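Local coordinates for protein CAIP (Helicobacter cinaedi, PDB 5LBH) that probably takes up and oxidises iron as a Dps-like mini-ferritin, and promotes the differentiation of macrophages into foam cells in atherosclerotic inflammation, at residues N24-D33 with E82-I92; V51-L62 with D119-K129. One frame throughout, in Å; residues are numbered along the deposited sequence.

Contact 1: residues N24-D33 with E82-I92. With FE (Fe (III) ion), chain V.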
loop_
_atom_site.group_PDB
_atom_site.type_symbol
_atom_site.label_atom_id
_atom_site.label_comp_id
_atom_site.label_asym_id
_atom_site.label_seq_id
_atom_site.Cartn_x
_atom_site.Cartn_y
_atom_site.Cartn_z
ATOM N N ASN A 24 23.233 22.983 9.175
ATOM C CA ASN A 24 24.661 23.033 9.444
ATOM C C ASN A 24 25.102 21.859 10.327
ATOM O O ASN A 24 26.089 21.181 10.019
ATOM C CB ASN A 24 24.970 24.400 10.059
ATOM C CG ASN A 24 26.407 24.580 10.440
ATOM O OD1 ASN A 24 27.273 23.806 10.060
ATOM N ND2 ASN A 24 26.679 25.659 11.167
ATOM N N PHE A 25 24.369 21.574 11.411
ATOM C CA PHE A 25 24.656 20.361 12.185
ATOM C C PHE A 25 24.551 19.110 11.316
ATOM O O PHE A 25 25.366 18.182 11.425
ATOM C CB PHE A 25 23.692 20.237 13.370
ATOM C CG PHE A 25 23.801 21.351 14.367
ATOM C CD1 PHE A 25 24.981 22.064 14.506
ATOM C CD2 PHE A 25 22.724 21.680 15.172
ATOM C CE1 PHE A 25 25.082 23.091 15.430
ATOM C CE2 PHE A 25 22.815 22.697 16.104
ATOM C CZ PHE A 25 24.000 23.409 16.234
ATOM N N HIS A 26 23.537 19.073 10.455
ATOM C CA HIS A 26 23.285 17.930 9.590
ATOM C C HIS A 26 24.448 17.681 8.633
ATOM O O HIS A 26 24.803 16.530 8.367
ATOM C CB HIS A 26 21.977 18.188 8.846
ATOM C CG HIS A 26 21.633 17.163 7.819
ATOM N ND1 HIS A 26 21.258 15.873 8.138
ATOM C CD2 HIS A 26 21.555 17.257 6.470
ATOM C CE1 HIS A 26 20.985 15.214 7.028
ATOM N NE2 HIS A 26 21.157 16.029 6.004
ATOM N N TRP A 27 25.049 18.748 8.103
ATOM C CA TRP A 27 26.110 18.630 7.106
ATOM C C TRP A 27 27.490 18.375 7.720
ATOM O O TRP A 27 28.330 17.721 7.092
ATOM C CB TRP A 27 26.190 19.905 6.270
ATOM C CG TRP A 27 24.984 20.235 5.476
ATOM C CD1 TRP A 27 24.139 19.360 4.856
ATOM C CD2 TRP A 27 24.497 21.553 5.172
ATOM N NE1 TRP A 27 23.144 20.050 4.200
ATOM C CE2 TRP A 27 23.340 21.395 4.375
ATOM C CE3 TRP A 27 24.919 22.845 5.511
ATOM C CZ2 TRP A 27 22.594 22.479 3.914
ATOM C CZ3 TRP A 27 24.187 23.922 5.059
ATOM C CH2 TRP A 27 23.030 23.736 4.264
ATOM N N ASN A 28 27.767 18.919 8.910
ATOM C CA ASN A 28 29.134 19.053 9.404
ATOM C C ASN A 28 29.402 18.229 10.660
ATOM O O ASN A 28 30.380 18.507 11.375
ATOM C CB ASN A 28 29.455 20.525 9.669
ATOM C CG ASN A 28 29.441 21.361 8.396
ATOM O OD1 ASN A 28 29.948 20.938 7.364
ATOM N ND2 ASN A 28 28.887 22.567 8.475
ATOM N N VAL A 29 28.528 17.265 10.979
ATOM C CA VAL A 29 28.817 16.317 12.049
ATOM C C VAL A 29 29.966 15.397 11.640
ATOM O O VAL A 29 30.068 14.958 10.486
ATOM C CB VAL A 29 27.544 15.534 12.443
ATOM C CG1 VAL A 29 26.967 14.750 11.262
ATOM C CG2 VAL A 29 27.840 14.587 13.584
ATOM N N LYS A 30 30.854 15.123 12.583
ATOM C CA LYS A 30 31.980 14.229 12.382
ATOM C C LYS A 30 31.912 13.159 13.456
ATOM O O LYS A 30 31.170 13.289 14.427
ATOM C CB LYS A 30 33.305 14.989 12.469
ATOM C CG LYS A 30 33.423 16.091 11.439
ATOM C CD LYS A 30 33.579 15.576 10.032
ATOM C CE LYS A 30 33.468 16.739 9.048
ATOM N NZ LYS A 30 34.133 18.000 9.541
ATOM N N GLY A 31 32.679 12.089 13.280
ATOM C CA GLY A 31 32.833 11.094 14.320
ATOM C C GLY A 31 32.018 9.842 14.060
ATOM O O GLY A 31 31.177 9.778 13.162
ATOM N N MET A 32 32.273 8.829 14.900
ATOM C CA MET A 32 31.770 7.481 14.633
ATOM C C MET A 32 30.246 7.456 14.583
ATOM O O MET A 32 29.654 6.692 13.813
ATOM C CB MET A 32 32.295 6.513 15.698
ATOM C CG MET A 32 32.754 5.136 15.171
ATOM S SD MET A 32 34.131 5.118 13.971
ATOM C CE MET A 32 33.387 4.288 12.569
ATOM N N ASP A 33 29.598 8.318 15.354
ATOM C CA ASP A 33 28.143 8.380 15.461
ATOM C C ASP A 33 27.576 9.361 14.420
ATOM O O ASP A 33 26.595 10.080 14.620
ATOM C CB ASP A 33 27.865 8.758 16.923
ATOM C CG ASP A 33 26.396 8.956 17.284
ATOM O OD1 ASP A 33 26.159 9.107 18.499
ATOM O OD2 ASP A 33 25.484 8.955 16.447
ATOM N N GLU A 82 25.085 30.141 13.861
ATOM C CA GLU A 82 26.315 29.420 14.157
ATOM C C GLU A 82 27.267 29.456 12.963
ATOM O O GLU A 82 26.945 28.934 11.886
ATOM C CB GLU A 82 26.006 27.979 14.571
ATOM C CG GLU A 82 27.232 27.123 14.845
ATOM C CD GLU A 82 28.157 27.718 15.890
ATOM O OE1 GLU A 82 28.876 28.681 15.566
ATOM O OE2 GLU A 82 28.188 27.218 17.032
ATOM N N SER A 83 28.449 30.046 13.165
ATOM C CA SER A 83 29.430 30.186 12.100
ATOM C C SER A 83 30.394 29.007 11.994
ATOM O O SER A 83 30.926 28.766 10.909
ATOM C CB SER A 83 30.230 31.475 12.302
ATOM O OG SER A 83 29.571 32.589 11.709
ATOM N N LYS A 84 30.638 28.261 13.071
ATOM C CA LYS A 84 31.520 27.100 12.983
ATOM C C LYS A 84 30.961 26.061 12.009
ATOM O O LYS A 84 29.770 26.044 11.683
ATOM C CB LYS A 84 31.734 26.466 14.359
ATOM C CG LYS A 84 31.970 27.476 15.479
ATOM C CD LYS A 84 31.969 26.800 16.840
ATOM C CE LYS A 84 32.748 25.481 16.765
ATOM N NZ LYS A 84 32.199 24.394 17.656
ATOM N N THR A 85 31.846 25.173 11.544
ATOM C CA THR A 85 31.569 24.315 10.395
ATOM C C THR A 85 31.988 22.875 10.640
ATOM O O THR A 85 32.304 22.158 9.686
ATOM C CB THR A 85 32.255 24.836 9.114
ATOM O OG1 THR A 85 33.634 24.433 9.091
ATOM C CG2 THR A 85 32.122 26.338 8.931
ATOM N N SER A 86 32.049 22.450 11.894
ATOM C CA SER A 86 32.458 21.089 12.196
ATOM C C SER A 86 31.995 20.783 13.613
ATOM O O SER A 86 32.189 21.608 14.508
ATOM C CB SER A 86 33.986 20.960 12.036
ATOM O OG SER A 86 34.429 19.625 12.134
ATOM N N PHE A 87 31.329 19.648 13.813
ATOM C CA PHE A 87 30.790 19.331 15.129
ATOM C C PHE A 87 30.931 17.849 15.430
ATOM O O PHE A 87 30.785 17.007 14.544
ATOM C CB PHE A 87 29.309 19.726 15.244
ATOM C CG PHE A 87 29.020 21.123 14.774
ATOM C CD1 PHE A 87 28.683 21.364 13.449
ATOM C CD2 PHE A 87 29.107 22.198 15.656
ATOM C CE1 PHE A 87 28.434 22.648 13.011
ATOM C CE2 PHE A 87 28.853 23.478 15.232
ATOM C CZ PHE A 87 28.511 23.710 13.909
ATOM N N CYS A 88 31.256 17.541 16.676
ATOM C CA CYS A 88 31.035 16.194 17.164
ATOM C C CYS A 88 29.590 16.065 17.648
ATOM O O CYS A 88 28.885 17.054 17.867
ATOM C CB CYS A 88 32.061 15.844 18.246
ATOM S SG CYS A 88 31.829 16.614 19.821
ATOM N N SER A 89 29.145 14.822 17.775
ATOM C CA SER A 89 27.742 14.548 18.050
ATOM C C SER A 89 27.327 14.998 19.444
ATOM O O SER A 89 26.159 15.340 19.653
ATOM C CB SER A 89 27.477 13.060 17.876
ATOM O OG SER A 89 26.553 12.861 16.823
ATOM N N LYS A 90 28.247 15.002 20.413
ATOM C CA LYS A 90 27.868 15.470 21.740
ATOM C C LYS A 90 27.676 16.984 21.764
ATOM O O LYS A 90 26.811 17.491 22.483
ATOM C CB LYS A 90 28.907 15.041 22.776
ATOM C CG LYS A 90 28.397 15.082 24.204
ATOM C CD LYS A 90 29.392 15.748 25.146
ATOM C CE LYS A 90 29.886 17.072 24.552
ATOM N NZ LYS A 90 30.708 17.919 25.484
ATOM N N GLU A 91 28.447 17.725 20.982
ATOM C CA GLU A 91 28.235 19.163 20.924
ATOM C C GLU A 91 26.870 19.498 20.314
ATOM O O GLU A 91 26.148 20.359 20.828
ATOM C CB GLU A 91 29.381 19.809 20.148
ATOM C CG GLU A 91 29.049 21.171 19.611
ATOM C CD GLU A 91 30.231 21.881 18.958
ATOM O OE1 GLU A 91 31.202 21.199 18.526
ATOM O OE2 GLU A 91 30.156 23.135 18.874
ATOM N N ILE A 92 26.484 18.805 19.238
ATOM C CA ILE A 92 25.181 19.036 18.610
ATOM C C ILE A 92 24.040 18.717 19.572
ATOM O O ILE A 92 23.040 19.444 19.633
ATOM C CB ILE A 92 25.058 18.213 17.313
ATOM C CG1 ILE A 92 25.973 18.762 16.226
ATOM C CG2 ILE A 92 23.597 18.096 16.870
ATOM C CD1 ILE A 92 25.989 17.929 14.971
HETATM FE FE FE V . 20.974 15.837 3.608
HETATM O O HOH W 1 20.978 13.362 2.881
#
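Phe25 and Phe87 both carry CG opposite their own carbonyl carbon (chi1 -63° and -49°), and this brings their rings together in a T-shaped pair. The edge of Phe25 points at the face of Phe87. CD1 of Phe25 lies over the centre of that face, and the ring centroids are 5.0 Å apart. Ile92 runs past Phe25 in the opposite direction, and its CD1 packs on Phe25 CB at 3.6 Å and also against Val29 CB.

Asn24 extends with CG anti to its backbone N (chi1 178°). Its ND2 gives a nearly straight bond to Lys84 O at 3.2 Å, in the amide plane. Its OD1 sits at the edge of the Phe87 ring, next to CE1. The same OD1 accepts from Asn28 ND2 at 2.6 Å, so both ends of the Asn24 amide are held and its rotation is fixed. The Asn28 side chain lies against the backbone carbonyl of Thr85.

Two backbone hydrogen bonds join the two segments, with Val29 and Phe87 as the parallel bridge: Phe87 N to Asn28 O at 2.9 Å, and Lys30 N to Phe87 O at 2.7 Å. Lys30 NZ hydrogen-bonds to Ser86 OG at 3.1 Å.

On the other side of helix 4-28, His26 NE2 binds the iron(III) ion at 2.4 Å. Asp53 and Glu57 of a second subunit bind the same iron, as in the intersubunit ferroxidase centres of Dps proteins. The contact joins the C-terminal end of helix 4-28 and strand 29-30 to strand 87-88 and the start of helix 89-116, with helix 34-61 packed against Phe25 and Val29.

Contact 2: residues V51-L62 with D119-K129; sequences VFDDVAERVLQL and DKVSAAYADDK. With FE (Fe (III) ion), chain M.
Asp119 OD2 is gripped by two donors from opposite faces of its carboxylate plane. Arg58 NH2 reaches it at 2.8 Å on the syn side, in a salt bridge. Ser122 N reaches it at 3.2 Å from above the plane. Asp119 is at the N-cap position of helix 120-144, and this is its capping bond. The other oxygen, Asp119 OD1, accepts from Ser122 OG at 2.9 Å. Ser122 OG in turn accepts from Arg58 NE at 2.8 Å, in the guanidinium plane and almost straight (174°). Asp119, Ser122 and Arg58 thus form a closed network. The cap positions the carboxylate that the arginine binds.

Arg58 leaves its helix with CG anti to the backbone N (chi1 178°) and bends at chi2, which carries the guanidinium across to helix 120-144. The guanidinium lies between two side chains. Val121 CG1 lies over the centre of one face, and Leu62 CD2 lies over the opposite face near the rim. Arg58 NH1 bonds to Gln134 of a neighbouring subunit, so the arginine also ties this helix pair to the assembly.

Farther along, Tyr125 crosses Asp54 at about a right angle, with its ring plane nearly perpendicular to the carboxylate. Its OH lies 3.5 Å from Asp54 CB and also packs against Val51.

Asp53 and Glu57 lie on another side of helix 34-61. Asp53 OD2 (2.4 Å) and Glu57 OE1 (2.2 Å) bind the iron(III) ion, and His26 of a second subunit completes the protein ligands.

Segments 51-61 and 120-129 run antiparallel at 171°, with their axes 11.8 Å apart at closest approach. Polar and long side chains bridge this gap between helices 34-61 and 120-144 of the four-helix bundle. Helix 4-28 packs on Val51 and Val55, and helix 89-116 on Ala123 and Ala126.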
loop_
_atom_site.group_PDB
_atom_site.type_symbol
_atom_site.label_atom_id
_atom_site.label_comp_id
_atom_site.label_asym_id
_atom_site.label_seq_id
_atom_site.Cartn_x
_atom_site.Cartn_y
_atom_site.Cartn_z
ATOM N N VAL A 51 6.512 23.935 11.813
ATOM C CA VAL A 51 6.128 25.028 12.714
ATOM C C VAL A 51 6.241 26.371 12.003
ATOM O O VAL A 51 5.374 27.234 12.152
ATOM C CB VAL A 51 6.941 25.018 14.030
ATOM C CG1 VAL A 51 6.997 23.677 14.634
ATOM C CG2 VAL A 51 8.300 25.601 13.875
ATOM N N PHE A 52 7.283 26.551 11.188
ATOM C CA PHE A 52 7.449 27.804 10.462
ATOM C C PHE A 52 6.195 28.132 9.656
ATOM O O PHE A 52 5.696 29.263 9.684
ATOM C CB PHE A 52 8.678 27.714 9.560
ATOM C CG PHE A 52 8.922 28.943 8.735
ATOM C CD1 PHE A 52 9.412 30.110 9.330
ATOM C CD2 PHE A 52 8.706 28.930 7.363
ATOM C CE1 PHE A 52 9.674 31.248 8.572
ATOM C CE2 PHE A 52 8.956 30.068 6.591
ATOM C CZ PHE A 52 9.442 31.229 7.198
ATOM N N ASP A 53 5.664 27.140 8.947
ATOM C CA ASP A 53 4.481 27.348 8.118
ATOM C C ASP A 53 3.195 27.384 8.955
ATOM O O ASP A 53 2.308 28.204 8.690
ATOM C CB ASP A 53 4.424 26.264 7.039
ATOM C CG ASP A 53 3.350 26.526 5.991
ATOM O OD1 ASP A 53 3.205 27.693 5.544
ATOM O OD2 ASP A 53 2.674 25.550 5.586
ATOM N N ASP A 54 3.072 26.499 9.962
ATOM C CA ASP A 54 1.881 26.484 10.816
ATOM C C ASP A 54 1.703 27.815 11.515
ATOM O O ASP A 54 0.617 28.406 11.498
ATOM C CB ASP A 54 1.989 25.414 11.899
ATOM C CG ASP A 54 2.011 24.022 11.357
ATOM O OD1 ASP A 54 2.511 23.126 12.088
ATOM O OD2 ASP A 54 1.525 23.831 10.221
ATOM N N VAL A 55 2.776 28.286 12.151
ATOM C CA VAL A 55 2.743 29.483 12.977
ATOM C C VAL A 55 2.475 30.733 12.128
ATOM O O VAL A 55 1.706 31.620 12.529
ATOM C CB VAL A 55 4.055 29.537 13.790
ATOM C CG1 VAL A 55 5.212 30.110 13.027
ATOM C CG2 VAL A 55 3.849 30.183 15.112
ATOM N N ALA A 56 3.071 30.809 10.931
ATOM C CA ALA A 56 2.790 31.920 10.025
ATOM C C ALA A 56 1.330 31.927 9.605
ATOM O O ALA A 56 0.710 32.989 9.506
ATOM C CB ALA A 56 3.668 31.840 8.776
ATOM N N GLU A 57 0.787 30.748 9.284
ATOM C CA GLU A 57 -0.607 30.652 8.872
ATOM C C GLU A 57 -1.564 30.938 10.016
ATOM O O GLU A 57 -2.645 31.491 9.790
ATOM C CB GLU A 57 -0.873 29.280 8.272
ATOM C CG GLU A 57 -0.536 29.253 6.799
ATOM C CD GLU A 57 -0.555 27.872 6.192
ATOM O OE1 GLU A 57 -0.002 27.743 5.080
ATOM O OE2 GLU A 57 -1.131 26.926 6.791
ATOM N N ARG A 58 -1.179 30.630 11.251
ATOM C CA ARG A 58 -2.076 30.964 12.343
ATOM C C ARG A 58 -2.168 32.479 12.523
ATOM O O ARG A 58 -3.262 33.015 12.726
ATOM C CB ARG A 58 -1.619 30.274 13.626
ATOM C CG ARG A 58 -2.478 30.625 14.806
ATOM C CD ARG A 58 -3.883 30.058 14.633
ATOM N NE ARG A 58 -4.750 30.360 15.772
ATOM C CZ ARG A 58 -6.076 30.464 15.689
ATOM N NH1 ARG A 58 -6.694 30.293 14.519
ATOM N NH2 ARG A 58 -6.783 30.750 16.773
ATOM N N VAL A 59 -1.042 33.189 12.379
ATOM C CA VAL A 59 -1.060 34.649 12.414
ATOM C C VAL A 59 -2.031 35.180 11.375
ATOM O O VAL A 59 -2.820 36.098 11.634
ATOM C CB VAL A 59 0.370 35.197 12.189
ATOM C CG1 VAL A 59 0.367 36.678 11.883
ATOM C CG2 VAL A 59 1.252 34.886 13.375
ATOM N N LEU A 60 -2.044 34.556 10.208
ATOM C CA LEU A 60 -2.852 35.070 9.123
ATOM C C LEU A 60 -4.343 34.891 9.421
ATOM O O LEU A 60 -5.130 35.833 9.278
ATOM C CB LEU A 60 -2.423 34.339 7.853
ATOM C CG LEU A 60 -2.199 34.938 6.461
ATOM C CD1 LEU A 60 -1.509 36.246 6.428
ATOM C CD2 LEU A 60 -1.368 33.964 5.704
ATOM N N GLN A 61 -4.740 33.725 9.929
ATOM C CA GLN A 61 -6.142 33.521 10.268
ATOM C C GLN A 61 -6.578 34.346 11.480
ATOM O O GLN A 61 -7.783 34.484 11.710
ATOM C CB GLN A 61 -6.446 32.018 10.382
ATOM C CG GLN A 61 -5.525 31.234 11.237
ATOM C CD GLN A 61 -5.435 29.780 10.818
ATOM O OE1 GLN A 61 -5.477 28.886 11.653
ATOM N NE2 GLN A 61 -5.274 29.541 9.537
ATOM N N LEU A 62 -5.647 34.844 12.297
ATOM C CA LEU A 62 -5.980 35.819 13.338
ATOM C C LEU A 62 -5.974 37.255 12.810
ATOM O O LEU A 62 -5.974 38.202 13.606
ATOM C CB LEU A 62 -5.037 35.690 14.538
ATOM C CG LEU A 62 -5.162 34.366 15.290
ATOM C CD1 LEU A 62 -3.992 34.071 16.269
ATOM C CD2 LEU A 62 -6.504 34.389 16.006
ATOM N N ASP A 119 -8.343 32.336 23.227
ATOM C CA ASP A 119 -7.867 31.754 21.975
ATOM C C ASP A 119 -7.387 30.334 22.265
ATOM O O ASP A 119 -6.189 30.044 22.332
ATOM C CB ASP A 119 -6.759 32.620 21.385
ATOM C CG ASP A 119 -6.312 32.152 20.033
ATOM O OD1 ASP A 119 -5.456 32.823 19.429
ATOM O OD2 ASP A 119 -6.779 31.101 19.572
ATOM N N LYS A 120 -8.352 29.424 22.394
ATOM C CA LYS A 120 -8.026 28.057 22.786
ATOM C C LYS A 120 -7.404 27.247 21.659
ATOM O O LYS A 120 -6.665 26.302 21.945
ATOM C CB LYS A 120 -9.268 27.361 23.369
ATOM C CG LYS A 120 -9.786 28.101 24.603
ATOM C CD LYS A 120 -11.003 27.478 25.265
ATOM C CE LYS A 120 -12.280 28.220 24.898
ATOM N NZ LYS A 120 -13.325 28.001 25.946
ATOM N N VAL A 121 -7.667 27.612 20.400
ATOM C CA VAL A 121 -7.055 26.935 19.256
ATOM C C VAL A 121 -5.541 27.141 19.243
ATOM O O VAL A 121 -4.777 26.191 19.054
ATOM C CB VAL A 121 -7.684 27.424 17.938
ATOM C CG1 VAL A 121 -7.028 26.726 16.773
ATOM C CG2 VAL A 121 -9.185 27.150 17.914
ATOM N N SER A 122 -5.086 28.394 19.387
ATOM C CA SER A 122 -3.653 28.661 19.459
ATOM C C SER A 122 -3.032 27.988 20.682
ATOM O O SER A 122 -1.924 27.434 20.609
ATOM C CB SER A 122 -3.399 30.166 19.515
ATOM O OG SER A 122 -3.727 30.812 18.313
ATOM N N ALA A 123 -3.747 27.995 21.810
ATOM C CA ALA A 123 -3.227 27.363 23.018
ATOM C C ALA A 123 -3.107 25.848 22.855
ATOM O O ALA A 123 -2.139 25.247 23.339
ATOM C CB ALA A 123 -4.096 27.729 24.220
ATOM N N ALA A 124 -4.080 25.210 22.186
ATOM C CA ALA A 124 -4.010 23.764 21.969
ATOM C C ALA A 124 -2.811 23.393 21.100
ATOM O O ALA A 124 -2.072 22.448 21.408
ATOM C CB ALA A 124 -5.296 23.270 21.318
ATOM N N TYR A 125 -2.607 24.141 20.008
ATOM C CA TYR A 125 -1.419 23.974 19.180
ATOM C C TYR A 125 -0.141 24.199 19.987
ATOM O O TYR A 125 0.816 23.426 19.871
ATOM C CB TYR A 125 -1.470 24.930 17.983
ATOM C CG TYR A 125 -0.189 24.902 17.193
ATOM C CD1 TYR A 125 0.058 23.884 16.286
ATOM C CD2 TYR A 125 0.787 25.872 17.372
ATOM C CE1 TYR A 125 1.237 23.823 15.566
ATOM C CE2 TYR A 125 1.979 25.826 16.649
ATOM C CZ TYR A 125 2.195 24.789 15.747
ATOM O OH TYR A 125 3.366 24.709 15.018
ATOM N N ALA A 126 -0.098 25.254 20.807
ATOM C CA ALA A 126 1.116 25.474 21.589
ATOM C C ALA A 126 1.325 24.352 22.605
ATOM O O ALA A 126 2.452 23.876 22.785
ATOM C CB ALA A 126 1.074 26.838 22.277
ATOM N N ASP A 127 0.252 23.895 23.260
ATOM C CA ASP A 127 0.407 22.816 24.229
ATOM C C ASP A 127 0.888 21.540 23.563
ATOM O O ASP A 127 1.678 20.792 24.152
ATOM C CB ASP A 127 -0.899 22.559 24.972
ATOM C CG ASP A 127 -1.301 23.722 25.873
ATOM O OD1 ASP A 127 -2.524 23.907 26.114
ATOM O OD2 ASP A 127 -0.389 24.430 26.361
ATOM N N ASP A 128 0.474 21.295 22.320
ATOM C CA ASP A 128 0.989 20.127 21.617
ATOM C C ASP A 128 2.495 20.260 21.402
ATOM O O ASP A 128 3.246 19.305 21.635
ATOM C CB ASP A 128 0.236 19.932 20.295
ATOM C CG ASP A 128 0.741 18.736 19.487
ATOM O OD1 ASP A 128 1.063 18.905 18.285
ATOM O OD2 ASP A 128 0.786 17.606 20.034
ATOM N N LYS A 129 2.967 21.457 21.015
ATOM C CA LYS A 129 4.409 21.645 20.865
ATOM C C LYS A 129 5.130 21.638 22.210
ATOM O O LYS A 129 6.268 21.160 22.291
ATOM C CB LYS A 129 4.730 22.925 20.090
ATOM C CG LYS A 129 4.040 22.964 18.745
ATOM C CD LYS A 129 4.508 21.829 17.865
ATOM C CE LYS A 129 3.401 21.428 16.924
ATOM N NZ LYS A 129 3.816 20.334 16.013
HETATM FE FE FE M . 0.765 25.936 4.111
#

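How the contacts relate
Contacts 1 and 2 lie on opposite sides of the chain's centre. Their centres are 31 Å apart, and their nearest atoms are about 15 Å apart. Their segments alternate along the chain: 24-33, 51-62, 82-92, 119-129. Together they draw on all four long helices of the ferritin-like bundle. Contact 1 joins the first and third of these, and contact 2 the second and fourth. Each contact holds part of an iron site. His26 comes from contact 1, and Asp53 and Glu57 from contact 2. Within one chain these parts are far apart, so each site is completed by a second subunit. Iron binding at this site thus probably depends on the pairing of subunits within the 12-chain assembly.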